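PDB 4ZZ7: methylmalonate-semialdehyde dehydrogenase from Oceanimonas doudoroffii, which catalyses the NAD- and coenzyme A-dependent oxidation of methylmalonate semialdehyde to propanoyl-CoA, as a member of the aldehyde dehydrogenase family. Local coordinates for residues R67-M71 with P163-G169. Numbering follows the deposited sequence.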
loop_
_atom_site.group_PDB
_atom_site.type_symbol
_atom_site.label_atom_id
_atom_site.label_comp_id
_atom_site.label_asym_id
_atom_site.label_seq_id
_atom_site.Cartn_x
_atom_site.Cartn_y
_atom_site.Cartn_z
ATOM N N ARG A 67 -11.795 -13.884 -13.261
ATOM C CA ARG A 67 -12.320 -12.682 -13.911
ATOM C C ARG A 67 -11.236 -11.985 -14.731
ATOM O O ARG A 67 -11.518 -11.480 -15.806
ATOM C CB ARG A 67 -12.891 -11.681 -12.904
ATOM C CG ARG A 67 -14.009 -12.230 -12.062
ATOM C CD ARG A 67 -14.857 -11.121 -11.477
ATOM N NE ARG A 67 -14.160 -10.325 -10.469
ATOM C CZ ARG A 67 -14.359 -10.395 -9.160
ATOM N NH1 ARG A 67 -15.217 -11.253 -8.637
ATOM N NH2 ARG A 67 -13.679 -9.599 -8.361
ATOM N N ALA A 68 -10.011 -11.944 -14.208
ATOM C CA ALA A 68 -8.921 -11.214 -14.844
ATOM C C ALA A 68 -8.468 -11.875 -16.133
ATOM O O ALA A 68 -8.093 -11.187 -17.087
ATOM C CB ALA A 68 -7.754 -11.071 -13.899
ATOM N N ARG A 69 -8.546 -13.203 -16.171
ATOM C CA ARG A 69 -8.206 -13.956 -17.371
ATOM C C ARG A 69 -9.123 -13.575 -18.559
ATOM O O ARG A 69 -8.757 -13.744 -19.743
ATOM C CB ARG A 69 -8.242 -15.472 -17.109
ATOM C CG ARG A 69 -7.174 -15.999 -16.157
ATOM C CD ARG A 69 -7.208 -17.517 -16.096
ATOM N NE ARG A 69 -7.190 -17.996 -14.717
ATOM C CZ ARG A 69 -6.105 -18.203 -13.985
ATOM N NH1 ARG A 69 -4.897 -17.991 -14.479
ATOM N NH2 ARG A 69 -6.239 -18.624 -12.734
ATOM N N VAL A 70 -10.309 -13.060 -18.268
ATOM C CA VAL A 70 -11.130 -12.570 -19.347
ATOM C C VAL A 70 -10.444 -11.373 -19.969
ATOM O O VAL A 70 -10.414 -11.250 -21.178
ATOM C CB VAL A 70 -12.552 -12.205 -18.901
ATOM C CG1 VAL A 70 -13.363 -11.677 -20.084
ATOM C CG2 VAL A 70 -13.252 -13.422 -18.322
ATOM N N MET A 71 -9.880 -10.512 -19.136
ATOM C CA MET A 71 -9.207 -9.296 -19.611
ATOM C C MET A 71 -7.874 -9.560 -20.308
ATOM O O MET A 71 -7.473 -8.814 -21.198
ATOM C CB MET A 71 -9.004 -8.305 -18.468
ATOM C CG MET A 71 -10.296 -7.896 -17.740
ATOM S SD MET A 71 -11.747 -7.301 -18.678
ATOM C CE MET A 71 -10.849 -6.267 -19.798
ATOM N N PRO A 163 -13.578 -2.437 -18.302
ATOM C CA PRO A 163 -12.592 -3.440 -17.913
ATOM C C PRO A 163 -12.477 -3.515 -16.392
ATOM O O PRO A 163 -12.699 -4.567 -15.820
ATOM C CB PRO A 163 -11.303 -2.938 -18.568
ATOM C CG PRO A 163 -11.784 -2.225 -19.770
ATOM C CD PRO A 163 -13.041 -1.526 -19.323
ATOM N N MET A 164 -12.212 -2.383 -15.754
ATOM C CA MET A 164 -11.924 -2.380 -14.316
ATOM C C MET A 164 -13.184 -2.700 -13.525
ATOM O O MET A 164 -13.121 -3.429 -12.534
ATOM C CB MET A 164 -11.339 -1.037 -13.847
ATOM C CG MET A 164 -11.044 -0.968 -12.341
ATOM S SD MET A 164 -9.851 -2.191 -11.760
ATOM C CE MET A 164 -8.369 -1.486 -12.457
ATOM N N ALA A 165 -14.321 -2.163 -13.956
ATOM C CA ALA A 165 -15.571 -2.397 -13.257
ATOM C C ALA A 165 -15.915 -3.882 -13.268
ATOM O O ALA A 165 -16.294 -4.448 -12.233
ATOM C CB ALA A 165 -16.678 -1.577 -13.886
ATOM N N ILE A 166 -15.752 -4.512 -14.429
ATOM C CA ILE A 166 -16.120 -5.918 -14.599
ATOM C C ILE A 166 -15.187 -6.796 -13.773
ATOM O O ILE A 166 -15.622 -7.621 -12.981
ATOM C CB ILE A 166 -16.107 -6.337 -16.077
ATOM C CG1 ILE A 166 -17.341 -5.755 -16.772
ATOM C CG2 ILE A 166 -16.113 -7.846 -16.221
ATOM C CD1 ILE A 166 -17.280 -5.759 -18.283
ATOM N N VAL A 167 -13.895 -6.583 -13.926
ATOM C CA VAL A 167 -12.922 -7.398 -13.223
ATOM C C VAL A 167 -13.083 -7.242 -11.706
ATOM O O VAL A 167 -12.761 -8.166 -10.964
ATOM C CB VAL A 167 -11.488 -7.073 -13.697
ATOM C CG1 VAL A 167 -10.836 -5.967 -12.856
ATOM C CG2 VAL A 167 -10.642 -8.320 -13.690
ATOM N N CYS A 168 -13.583 -6.085 -11.255
ATOM C CA CYS A 168 -13.954 -5.884 -9.842
ATOM C C CYS A 168 -15.250 -6.624 -9.305
ATOM O O CYS A 168 -15.667 -6.436 -8.128
ATOM C CB CYS A 168 -14.054 -4.394 -9.571
ATOM S SG CYS A 168 -12.435 -3.616 -9.517
ATOM N N GLY A 169 -15.875 -7.446 -10.159
ATOM C CA GLY A 169 -17.022 -8.256 -9.783
ATOM C C GLY A 169 -18.370 -7.669 -10.151
ATOM O O GLY A 169 -19.383 -8.198 -9.717
#
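Arg67 reaches over the C-terminal end of helix 156-167 and grips the carbonyl oxygen of Val167. Its NE donates a hydrogen bond to Val167 O at 2.6 Å. Arg67 NH2 adds a weak second hydrogen bond to Val167 O at 3.1 Å. Val167 O lies close to the guanidinium plane, at its edge, while NE sits well above the carbonyl plane. A bend at chi3 (-68°) turns the guanidinium over the end of the helix, where Gly169 N lies over one face, offset toward the rim, without a hydrogen bond. NH1 has a weak bond to Trp59 O. With an alanine here, Val167 O would probably lose both guanidinium donors and a gap would open beside Gly169. Ala68 packs on Val167, whose CG2 comes within 3.6 Å of Ala68 CA. Arg69 faces the second subunit and forms a salt bridge with Glu112 of that chain. The Met71 chain folds at chi2 and chi3 (-43°) and crosses Pro163 at about a right angle, with Met71 CE 3.6 Å from Pro163 CB. Met71 CG packs 4.1 Å from Val167 CG2, and Val111 of helix 97-115 borders both Met71 and Pro163. The two helical segments run nearly antiparallel, at 154°, with a closest axis approach of 9.6 Å. Helix 156-167 leads into strand 171-175, parallel to strand 144-148. Here helix 64-80 packs against the connecting helix of a beta-alpha-beta crossover in the Rossmann-like NAD-binding domain, and Arg67 binds that helix at its Schellman C-cap.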